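Local coordinates for protein neurotoxin (Clostridium botulinum, PDB 1ZB7) that is the zinc endopeptidase light chain of botulinum neurotoxin type G, which cleaves the synaptobrevins VAMP1, VAMP2 and VAMP3 in the host cytosol, at residues 7-12 with 88-93; 20-25 with 136-141; 47-52 with 77-82; 379-384 with 419-424. One frame throughout, in Å; residues are numbered along the deposited sequence.

Interactions 2 and 4 pair strands of two different sheets, and backbone bonds lead in both. Interaction 2 lies inside the larger mixed sheet; interaction 4 closes the margin of a smaller antiparallel one, with three waters against one in interaction 2. Interactions 1 and 3 have no paired strands. They share one neighbourhood round helix 82-99: interaction 1 lays the N-terminal segment on that helix, and interaction 3 lies at the loop leading into it. The two touch where Phe88 meets Pro47 and Tyr78. Each uses one long basic side chain over a packed leucine. Phe25 touches Phe50 and Tyr52, joining interactions 2 and 3. All are partly buried; interaction 2 has no exposed touching residue, while the others reach the surface.

Interaction 1 (7-12 with 88-93); sequences NFNYND and FLKTMI
Lys90 on helix 82-99 supplies the polar part of this contact. Its NZ donates a hydrogen bond to Asn9 OD1 at 2.8 Å. The donor lies in the carbonyl plane of the Asn9 amide and meets a lone pair. The extended lysine chain spans the gap from the helix to the N-terminal segment. On the way its CE passes Phe8 O at 3.5 Å. The same NZ also forms a salt bridge with Asp86, one turn earlier on the helix.

The other end of the Asn9 amide is held within its own segment. Asn9 ND2 donates to Asp12 OD1 at 2.9 Å, with the acceptor in the amide plane. The backbone N of Asn9 reaches Asp12 OD2 from above the carboxylate plane, with an N-H...acceptor angle of 174°. Both bonds brace a type I turn, Asn9 to Asp12, which the backbone bond from Asp12 N to Asn9 O closes.

Leu89 and Ile93 make van der Waals contacts with backbone and side chains of 7-10. Leu89 CG is anti to the backbone N (chi1 -178°), and CD2 approaches the turn. CD2 lies 4.1 Å from Phe8 CB and 3.7 Å from Tyr10 N. It meets the Tyr10 ring at the edge, near the ring plane. Ile93, one turn on, brings CD1 to 4.0 Å from Phe8 N.

The chemistry implies that the Asn9 amide is fixed in its flip, since its oxygen faces an ammonium group and its nitrogen a carboxylate. Lys90 and Asp86, which also takes Tyr10 N, together tie the turn to the helix.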
# COMPACT_ATOMS: atom_id res chain seq x y z
N ASN A 7 -16.33 10.12 36.30
CA ASN A 7 -17.68 9.97 35.81
C ASN A 7 -18.45 11.26 35.82
O ASN A 7 -18.36 11.96 36.72
CB ASN A 7 -18.48 8.96 36.69
CG ASN A 7 -17.89 7.51 36.70
OD1 ASN A 7 -17.53 6.89 35.65
ND2 ASN A 7 -17.87 6.93 37.90
N PHE A 8 -19.29 11.50 34.85
CA PHE A 8 -20.09 12.71 34.69
C PHE A 8 -21.38 12.34 34.04
O PHE A 8 -21.46 11.33 33.31
CB PHE A 8 -19.44 13.67 33.70
CG PHE A 8 -18.16 14.33 34.22
CD1 PHE A 8 -18.21 15.34 35.17
CD2 PHE A 8 -16.95 13.98 33.70
CE1 PHE A 8 -17.05 15.96 35.61
CE2 PHE A 8 -15.80 14.61 34.17
CZ PHE A 8 -15.85 15.58 35.05
N ASN A 9 -22.40 13.17 34.30
CA ASN A 9 -23.63 13.21 33.52
C ASN A 9 -23.59 14.46 32.73
O ASN A 9 -23.10 15.41 33.23
CB ASN A 9 -24.87 13.21 34.46
CG ASN A 9 -24.85 12.05 35.46
OD1 ASN A 9 -25.10 10.89 35.04
ND2 ASN A 9 -24.51 12.33 36.78
N TYR A 10 -24.09 14.47 31.49
CA TYR A 10 -24.19 15.65 30.70
C TYR A 10 -24.81 16.84 31.40
O TYR A 10 -24.36 17.95 31.22
CB TYR A 10 -24.91 15.45 29.39
CG TYR A 10 -24.72 16.68 28.50
CD1 TYR A 10 -23.51 16.90 27.87
CD2 TYR A 10 -25.70 17.63 28.35
CE1 TYR A 10 -23.31 17.99 27.10
CE2 TYR A 10 -25.49 18.75 27.55
CZ TYR A 10 -24.29 18.91 26.92
OH TYR A 10 -24.03 19.97 26.09
N ASN A 11 -25.82 16.58 32.21
CA ASN A 11 -26.56 17.65 32.90
C ASN A 11 -26.02 18.10 34.23
O ASN A 11 -26.54 19.04 34.82
CB ASN A 11 -28.05 17.28 33.00
CG ASN A 11 -28.35 16.14 34.03
OD1 ASN A 11 -27.45 15.55 34.69
ND2 ASN A 11 -29.62 15.80 34.12
N ASP A 12 -24.92 17.49 34.66
CA ASP A 12 -24.21 17.93 35.84
C ASP A 12 -23.89 19.43 35.59
O ASP A 12 -23.43 19.77 34.48
CB ASP A 12 -22.88 17.19 35.99
CG ASP A 12 -22.99 15.72 36.55
OD1 ASP A 12 -24.08 15.22 36.99
OD2 ASP A 12 -21.92 15.05 36.48
N PHE A 88 -22.91 9.74 24.52
CA PHE A 88 -21.55 9.97 23.97
C PHE A 88 -20.46 10.13 25.08
O PHE A 88 -19.45 9.45 25.06
CB PHE A 88 -21.57 11.20 23.11
CG PHE A 88 -20.23 11.53 22.48
CD1 PHE A 88 -19.91 11.09 21.19
CD2 PHE A 88 -19.35 12.36 23.11
CE1 PHE A 88 -18.72 11.52 20.61
CE2 PHE A 88 -18.17 12.73 22.53
CZ PHE A 88 -17.85 12.26 21.29
N LEU A 89 -20.73 11.01 26.05
CA LEU A 89 -19.91 11.24 27.22
C LEU A 89 -19.59 9.97 28.07
O LEU A 89 -18.41 9.68 28.37
CB LEU A 89 -20.57 12.27 28.05
CG LEU A 89 -19.97 12.81 29.37
CD1 LEU A 89 -18.52 13.27 29.16
CD2 LEU A 89 -20.86 13.96 29.83
N LYS A 90 -20.64 9.24 28.41
CA LYS A 90 -20.55 7.98 29.10
C LYS A 90 -19.81 6.92 28.31
O LYS A 90 -19.01 6.15 28.88
CB LYS A 90 -21.97 7.55 29.59
CG LYS A 90 -22.33 8.30 30.91
CD LYS A 90 -23.77 8.42 31.15
CE LYS A 90 -24.07 9.17 32.51
NZ LYS A 90 -25.57 9.50 32.60
N THR A 91 -20.06 6.88 27.02
CA THR A 91 -19.34 5.93 26.16
C THR A 91 -17.84 6.29 26.10
O THR A 91 -17.01 5.43 26.21
CB THR A 91 -19.92 5.91 24.71
OG1 THR A 91 -21.31 5.58 24.75
CG2 THR A 91 -19.20 4.94 23.85
N MET A 92 -17.50 7.56 25.94
CA MET A 92 -16.10 8.00 25.94
C MET A 92 -15.39 7.61 27.25
O MET A 92 -14.24 7.14 27.24
CB MET A 92 -15.95 9.51 25.69
CG MET A 92 -16.26 10.03 24.30
SD MET A 92 -15.63 8.96 22.93
CE MET A 92 -13.86 9.09 23.26
N ILE A 93 -16.08 7.80 28.38
CA ILE A 93 -15.52 7.45 29.66
C ILE A 93 -15.30 5.96 29.77
O ILE A 93 -14.29 5.51 30.35
CB ILE A 93 -16.43 7.93 30.77
CG1 ILE A 93 -16.38 9.45 30.84
CG2 ILE A 93 -16.06 7.27 32.14
CD1 ILE A 93 -17.60 10.04 31.56

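Interaction 2 (20-25 with 136-141); sequences IMMEPF and VSINKK
Met22 and Glu23 face Lys140 and Asn139 across an antiparallel strand pair within the large mixed sheet of the protease domain. Strand 19-23 lies between strands 137-142 and 34-38. The axes of the two paired segments approach to 4.8 Å.

The tight part is the backbone ladder and the face carrying Met22. Glu23 N donates to Asn139 O at 2.9 Å, and Lys141 N to Met21 O at 3.0 Å. The return bond from Asn139 N to Glu23 O is weak. Met22 and Lys140 form the non-hydrogen-bonded pair between them. Met22 CG lies between the backbone N and the carbonyl carbon (chi1 66°), which brings SD to 3.6 Å from Ile138 CD1. The bend at chi3 folds Met22 CE onto the same methyl. The other branch of Ile138, CG2, rests 3.7 Å from Pro24 CA. Met22, Pro24 and Ile138 are buried, and Ile159 touches all three. Lys140 is the partly exposed margin of this face. Its CE passes Ile20 CG2, and its NZ bonds to Asn16 O.

On the other face, Asn139 ND2 donates to Glu23 OE1 at 3.1 Å. OE1 lies in the amide plane, but the donor comes from 47° above the carboxylate plane. The two groups point the same way, their planes 65° apart. Met21 and Lys141, partly exposed, are looser: they touch through CB, and their outer chains diverge. Lys141 makes a cation-pi contact with Tyr33.

At the end of the ladder a water joins the two backbones. It accepts from Met21 N at 3.2 Å and donates to Lys141 O.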
# COMPACT_ATOMS: atom_id res chain seq x y z
N ILE A 20 -17.02 22.99 32.31
CA ILE A 20 -16.83 24.35 31.88
C ILE A 20 -17.44 24.62 30.50
O ILE A 20 -17.83 23.67 29.74
CB ILE A 20 -15.24 24.73 31.83
CG1 ILE A 20 -14.55 23.96 30.69
CG2 ILE A 20 -14.50 24.46 33.12
CD1 ILE A 20 -13.06 24.52 30.34
N MET A 21 -17.51 25.92 30.19
CA MET A 21 -17.72 26.49 28.87
C MET A 21 -16.39 26.87 28.27
O MET A 21 -15.58 27.54 28.88
CB MET A 21 -18.64 27.70 28.94
CG MET A 21 -20.07 27.37 29.44
SD MET A 21 -20.92 26.00 28.59
CE MET A 21 -21.45 26.76 27.06
N MET A 22 -16.13 26.38 27.07
CA MET A 22 -14.87 26.57 26.44
C MET A 22 -14.99 26.87 24.96
O MET A 22 -15.90 26.45 24.31
CB MET A 22 -13.92 25.35 26.66
CG MET A 22 -14.36 24.10 26.01
SD MET A 22 -13.10 23.01 25.40
CE MET A 22 -12.32 22.43 26.93
N GLU A 23 -14.04 27.63 24.46
CA GLU A 23 -14.00 28.05 23.09
C GLU A 23 -12.65 27.57 22.55
O GLU A 23 -11.65 28.16 22.78
CB GLU A 23 -14.19 29.55 23.08
CG GLU A 23 -14.71 30.11 21.84
CD GLU A 23 -13.61 30.48 20.94
OE1 GLU A 23 -13.11 31.63 21.14
OE2 GLU A 23 -13.24 29.60 20.11
N PRO A 24 -12.63 26.39 21.92
CA PRO A 24 -11.35 25.75 21.53
C PRO A 24 -10.73 26.08 20.16
O PRO A 24 -9.73 25.52 19.82
CB PRO A 24 -11.72 24.28 21.52
CG PRO A 24 -13.21 24.24 21.25
CD PRO A 24 -13.80 25.57 21.57
N PHE A 25 -11.36 26.92 19.38
CA PHE A 25 -10.89 27.28 18.04
C PHE A 25 -10.63 28.73 18.22
O PHE A 25 -11.49 29.43 18.75
CB PHE A 25 -11.99 27.01 16.98
CG PHE A 25 -12.55 25.62 17.06
CD1 PHE A 25 -11.71 24.51 16.88
CD2 PHE A 25 -13.91 25.40 17.35
CE1 PHE A 25 -12.20 23.23 16.98
CE2 PHE A 25 -14.43 24.09 17.43
CZ PHE A 25 -13.56 23.00 17.27
N VAL A 136 -1.02 26.30 22.51
CA VAL A 136 -0.95 26.05 23.92
C VAL A 136 -2.31 26.19 24.68
O VAL A 136 -2.67 25.30 25.47
CB VAL A 136 0.16 26.92 24.62
CG1 VAL A 136 0.04 26.80 26.14
CG2 VAL A 136 1.59 26.47 24.22
N SER A 137 -2.98 27.32 24.44
CA SER A 137 -4.12 27.86 25.20
C SER A 137 -5.41 28.10 24.35
O SER A 137 -5.35 28.53 23.19
CB SER A 137 -3.80 29.20 25.88
OG SER A 137 -2.78 29.07 26.93
N ILE A 138 -6.54 27.79 24.98
CA ILE A 138 -7.90 28.13 24.54
C ILE A 138 -8.55 29.05 25.55
O ILE A 138 -8.02 29.31 26.63
CB ILE A 138 -8.78 26.84 24.36
CG1 ILE A 138 -8.95 26.02 25.66
CG2 ILE A 138 -8.11 25.95 23.33
CD1 ILE A 138 -10.07 24.93 25.55
N ASN A 139 -9.71 29.57 25.19
CA ASN A 139 -10.52 30.41 26.07
C ASN A 139 -11.48 29.53 26.89
O ASN A 139 -12.18 28.67 26.36
CB ASN A 139 -11.41 31.33 25.31
CG ASN A 139 -10.67 32.42 24.53
OD1 ASN A 139 -9.77 33.05 25.01
ND2 ASN A 139 -11.17 32.68 23.30
N LYS A 140 -11.52 29.83 28.16
CA LYS A 140 -12.47 29.30 29.11
C LYS A 140 -13.29 30.46 29.68
O LYS A 140 -12.79 31.56 29.98
CB LYS A 140 -11.66 28.61 30.23
CG LYS A 140 -12.30 28.52 31.64
CD LYS A 140 -11.29 27.83 32.64
CE LYS A 140 -12.02 27.30 33.87
NZ LYS A 140 -11.07 27.18 35.05
N LYS A 141 -14.56 30.22 29.90
CA LYS A 141 -15.44 31.25 30.42
C LYS A 141 -15.84 30.85 31.81
O LYS A 141 -16.52 29.83 31.97
CB LYS A 141 -16.65 31.35 29.53
CG LYS A 141 -17.32 32.63 29.53
CD LYS A 141 -18.63 32.56 28.78
CE LYS A 141 -18.55 33.11 27.36
NZ LYS A 141 -19.95 33.36 26.93
O HOH W 1 -17.00 27.60 32.92

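Interaction 3 (47-52 with 77-82); sequences PERFTY and TYLKTD
A type II beta turn, Thr77 to Lys80, leads into helix 82-99 and receives Arg49 from the loop after strand 43-46. The arginine reaches into the turn and contributes the largest share of the contact. Its NH1 donates to Tyr78 O at 3.0 Å, with an N-H...acceptor angle of 161°. The carbonyl oxygen sits at the guanidinium edge, close to its plane, while the donor is tilted 28° from the carbonyl plane.

Bends at chi2 and chi3 (both -69°) curl the arginine chain round this oxygen. Its CD comes to 3.4 Å from Tyr78 O and packs on Leu79 CB. The remaining guanidinium nitrogens bond to backbone oxygens of another loop, NE to Pro163 and NH2 to Gly164. NH1 also reaches Asp75 O. The group is thus held by several carbonyls, which probably offset the nearby charge of Lys80.

Lys80 bends toward the arginine chain and crosses it at about a right angle. Its CE lies 3.9 Å from Arg49 CG. Leu79 also packs on the backbone of 47-52, with Leu79 CD1 at 3.7 Å from Glu48 C.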
# COMPACT_ATOMS: atom_id res chain seq x y z
N PRO A 47 -19.00 16.83 24.02
CA PRO A 47 -20.02 16.01 23.31
C PRO A 47 -20.88 16.81 22.35
O PRO A 47 -22.04 16.96 22.56
CB PRO A 47 -20.86 15.39 24.44
CG PRO A 47 -20.28 15.82 25.65
CD PRO A 47 -19.42 17.03 25.41
N GLU A 48 -20.26 17.32 21.31
CA GLU A 48 -20.91 18.12 20.36
C GLU A 48 -20.30 17.75 19.03
O GLU A 48 -19.18 17.29 18.95
CB GLU A 48 -20.60 19.62 20.52
CG GLU A 48 -20.80 20.26 21.86
CD GLU A 48 -22.18 20.86 22.02
OE1 GLU A 48 -22.72 21.25 20.96
OE2 GLU A 48 -22.64 20.99 23.22
N ARG A 49 -21.01 18.08 17.99
CA ARG A 49 -20.49 17.99 16.66
C ARG A 49 -19.45 19.07 16.44
O ARG A 49 -19.65 20.18 16.82
CB ARG A 49 -21.64 18.08 15.61
CG ARG A 49 -22.74 17.05 15.82
CD ARG A 49 -22.31 15.61 15.52
NE ARG A 49 -22.07 15.41 14.10
CZ ARG A 49 -22.99 15.18 13.18
NH1 ARG A 49 -24.25 15.00 13.54
NH2 ARG A 49 -22.66 15.05 11.91
N PHE A 50 -18.39 18.67 15.75
CA PHE A 50 -17.37 19.47 15.20
C PHE A 50 -17.73 20.21 13.94
O PHE A 50 -17.66 19.71 12.84
CB PHE A 50 -16.19 18.60 14.86
CG PHE A 50 -15.03 19.37 14.44
CD1 PHE A 50 -14.16 19.90 15.42
CD2 PHE A 50 -14.79 19.64 13.11
CE1 PHE A 50 -13.03 20.64 15.05
CE2 PHE A 50 -13.64 20.41 12.73
CZ PHE A 50 -12.78 20.91 13.72
N THR A 51 -17.90 21.48 14.10
CA THR A 51 -18.47 22.35 13.12
C THR A 51 -17.46 23.22 12.42
O THR A 51 -17.72 23.63 11.30
CB THR A 51 -19.52 23.18 13.86
OG1 THR A 51 -20.82 22.64 13.53
CG2 THR A 51 -19.40 24.70 13.55
N TYR A 52 -16.32 23.50 13.06
CA TYR A 52 -15.40 24.50 12.55
C TYR A 52 -14.79 24.04 11.24
O TYR A 52 -14.46 24.87 10.39
CB TYR A 52 -14.30 24.81 13.59
CG TYR A 52 -13.95 26.29 13.75
CD1 TYR A 52 -12.67 26.77 13.40
CD2 TYR A 52 -14.87 27.21 14.29
CE1 TYR A 52 -12.30 28.16 13.55
CE2 TYR A 52 -14.53 28.62 14.46
CZ TYR A 52 -13.23 29.08 14.09
OH TYR A 52 -12.87 30.43 14.26
N THR A 77 -28.34 14.19 12.71
CA THR A 77 -29.12 14.11 13.92
C THR A 77 -28.29 13.58 15.05
O THR A 77 -28.72 13.63 16.20
CB THR A 77 -30.26 13.16 13.56
OG1 THR A 77 -31.46 13.90 13.57
CG2 THR A 77 -30.35 11.86 14.42
N TYR A 78 -27.08 13.09 14.76
CA TYR A 78 -26.22 12.57 15.81
C TYR A 78 -25.83 13.74 16.71
O TYR A 78 -25.56 14.84 16.25
CB TYR A 78 -25.01 11.87 15.21
CG TYR A 78 -24.10 11.17 16.17
CD1 TYR A 78 -24.57 10.14 16.92
CD2 TYR A 78 -22.72 11.50 16.25
CE1 TYR A 78 -23.76 9.47 17.78
CE2 TYR A 78 -21.88 10.82 17.10
CZ TYR A 78 -22.39 9.82 17.90
OH TYR A 78 -21.57 9.07 18.77
N LEU A 79 -25.80 13.48 18.01
CA LEU A 79 -25.48 14.48 19.04
C LEU A 79 -26.28 15.77 19.13
O LEU A 79 -25.72 16.80 19.48
CB LEU A 79 -23.98 14.86 18.99
CG LEU A 79 -23.00 13.75 19.13
CD1 LEU A 79 -21.64 14.26 19.30
CD2 LEU A 79 -23.35 12.88 20.31
N LYS A 80 -27.54 15.76 18.79
CA LYS A 80 -28.40 16.93 18.91
C LYS A 80 -29.15 17.04 20.20
O LYS A 80 -29.42 18.15 20.60
CB LYS A 80 -29.47 16.95 17.82
CG LYS A 80 -28.89 17.01 16.46
CD LYS A 80 -27.79 18.09 16.29
CE LYS A 80 -26.57 17.48 15.57
NZ LYS A 80 -26.14 18.39 14.54
N THR A 81 -29.59 15.93 20.77
CA THR A 81 -30.27 16.01 22.05
C THR A 81 -29.29 15.80 23.20
O THR A 81 -28.32 15.10 23.05
CB THR A 81 -31.38 15.02 22.19
OG1 THR A 81 -30.83 13.73 22.49
CG2 THR A 81 -32.19 14.97 20.97
N ASP A 82 -29.60 16.43 24.32
CA ASP A 82 -28.95 16.19 25.58
C ASP A 82 -28.82 14.73 26.03
O ASP A 82 -27.76 14.35 26.59
CB ASP A 82 -29.69 16.97 26.64
CG ASP A 82 -29.37 18.46 26.60
OD1 ASP A 82 -28.69 18.94 25.65
OD2 ASP A 82 -29.74 19.17 27.55

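Interaction 4 (379-384 with 419-424); sequences PIKTEK and AYEEIS
Thr382 OG1 donates to Ala419 O at 2.7 Å, nearly along the C=O axis. Thr382 OG1 in turn accepts from Lys384 N, which makes an ST turn. With OG1 anti to its own backbone N (chi1 176°), the hydroxyl serves both bonds. Next to it, Lys381 and Glu421 form an antiparallel hydrogen-bonded pair. Glu421 N donates to Lys381 O at 2.9 Å, and Lys381 N to Glu421 O at 3.1 Å.

Three waters extend these links. One joins Pro379 O, Glu422 OE1 and Ile423 N; Glu422 OE2 forms a salt bridge with Lys413 NZ. Another bridges Glu383 N and Glu421 OE1. The third accepts from Lys384 NZ, which also bonds to Glu418 O, and gives a weak bond to Tyr420 O.

Strand 421-422 is short and outermost within this chain in a four-stranded antiparallel sheet. Strand 377-381 separates it from strand 199-208.

The Lys381 and Glu421 side chains run alongside each other, with Lys381 CG 3.1 Å from Glu421 OE2. They form no salt bridge: Lys381 NZ goes to Ser198. The carboxylates of Glu383 and Glu421 lie close, which may raise their proton affinity.

Ile380 CD1 sits over one face of the Tyr420 ring, offset toward the rim, 4.0 Å from its centroid: a CH-pi contact. The phenol OH bonds to Lys413 O. Ile423 crosses Pro379 at about a right angle, with CD1 3.3 Å from Pro379 O.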
# COMPACT_ATOMS: atom_id res chain seq x y z
N PRO A 379 -18.97 1.08 6.91
CA PRO A 379 -19.02 1.04 8.39
C PRO A 379 -20.39 0.51 8.92
O PRO A 379 -21.34 0.39 8.17
CB PRO A 379 -18.72 2.45 8.78
CG PRO A 379 -19.28 3.30 7.62
CD PRO A 379 -19.05 2.45 6.36
N ILE A 380 -20.45 0.12 10.19
CA ILE A 380 -21.65 -0.27 10.85
C ILE A 380 -21.80 0.55 12.14
O ILE A 380 -20.92 1.25 12.51
CB ILE A 380 -21.68 -1.83 11.12
CG1 ILE A 380 -20.58 -2.25 12.08
CG2 ILE A 380 -21.75 -2.65 9.80
CD1 ILE A 380 -20.40 -3.74 12.30
N LYS A 381 -22.93 0.46 12.81
CA LYS A 381 -23.37 1.32 13.95
C LYS A 381 -23.57 0.34 15.09
O LYS A 381 -24.06 -0.76 14.89
CB LYS A 381 -24.68 2.06 13.55
CG LYS A 381 -25.51 2.84 14.62
CD LYS A 381 -24.62 3.84 15.28
CE LYS A 381 -25.32 4.90 16.27
NZ LYS A 381 -24.59 6.20 16.13
N THR A 382 -23.16 0.68 16.28
CA THR A 382 -23.67 0.01 17.46
C THR A 382 -24.32 1.00 18.38
O THR A 382 -23.78 2.07 18.64
CB THR A 382 -22.58 -0.87 18.22
OG1 THR A 382 -23.13 -1.42 19.44
CG2 THR A 382 -21.38 -0.10 18.55
N GLU A 383 -25.42 0.62 18.95
CA GLU A 383 -26.13 1.37 20.00
C GLU A 383 -25.91 0.72 21.38
O GLU A 383 -26.47 1.19 22.33
CB GLU A 383 -27.64 1.40 19.75
CG GLU A 383 -28.11 2.09 18.48
CD GLU A 383 -27.98 3.59 18.49
OE1 GLU A 383 -27.38 4.20 19.46
OE2 GLU A 383 -28.51 4.17 17.49
N LYS A 384 -25.09 -0.31 21.47
CA LYS A 384 -25.01 -1.16 22.67
C LYS A 384 -23.73 -1.10 23.51
O LYS A 384 -23.51 -1.96 24.34
CB LYS A 384 -25.28 -2.61 22.22
CG LYS A 384 -26.70 -2.71 21.75
CD LYS A 384 -27.26 -4.07 21.80
CE LYS A 384 -28.62 -4.05 21.12
NZ LYS A 384 -28.86 -5.30 20.47
N ALA A 419 -24.75 -7.31 18.32
CA ALA A 419 -23.91 -6.22 18.75
C ALA A 419 -24.10 -4.93 17.93
O ALA A 419 -23.78 -3.84 18.40
CB ALA A 419 -22.50 -6.67 18.74
N TYR A 420 -24.66 -5.03 16.73
CA TYR A 420 -24.57 -3.93 15.73
C TYR A 420 -25.73 -3.89 14.82
O TYR A 420 -26.44 -4.84 14.72
CB TYR A 420 -23.31 -4.05 14.84
CG TYR A 420 -23.39 -5.17 13.85
CD1 TYR A 420 -23.95 -4.98 12.57
CD2 TYR A 420 -22.89 -6.41 14.17
CE1 TYR A 420 -24.06 -6.07 11.64
CE2 TYR A 420 -22.97 -7.48 13.28
CZ TYR A 420 -23.57 -7.31 12.04
OH TYR A 420 -23.59 -8.40 11.23
N GLU A 421 -25.85 -2.82 14.06
CA GLU A 421 -26.78 -2.80 12.95
C GLU A 421 -26.13 -2.21 11.70
O GLU A 421 -25.21 -1.36 11.81
CB GLU A 421 -28.08 -2.11 13.46
CG GLU A 421 -28.16 -0.64 13.31
CD GLU A 421 -28.04 0.24 14.60
OE1 GLU A 421 -27.72 -0.22 15.75
OE2 GLU A 421 -28.24 1.47 14.42
N GLU A 422 -26.56 -2.67 10.52
CA GLU A 422 -26.05 -2.21 9.23
C GLU A 422 -26.57 -0.78 9.04
O GLU A 422 -27.57 -0.43 9.63
CB GLU A 422 -26.50 -3.04 8.04
CG GLU A 422 -25.93 -4.46 7.95
CD GLU A 422 -24.43 -4.60 7.65
OE1 GLU A 422 -23.74 -3.72 7.07
OE2 GLU A 422 -23.93 -5.68 7.95
N ILE A 423 -25.84 0.04 8.28
CA ILE A 423 -26.23 1.47 8.01
C ILE A 423 -26.97 1.55 6.66
O ILE A 423 -26.51 1.01 5.68
CB ILE A 423 -24.99 2.36 8.07
CG1 ILE A 423 -24.45 2.41 9.50
CG2 ILE A 423 -25.28 3.81 7.59
CD1 ILE A 423 -22.96 2.92 9.55
N SER A 424 -28.17 2.13 6.60
CA SER A 424 -28.89 2.31 5.32
C SER A 424 -28.24 3.29 4.36
O SER A 424 -27.42 4.16 4.73
CB SER A 424 -30.34 2.78 5.56
OG SER A 424 -30.41 4.01 6.23
O HOH W 2 -23.32 -0.87 7.03
O HOH W 3 -27.04 -1.73 18.02
O HOH W 4 -27.88 -4.15 17.80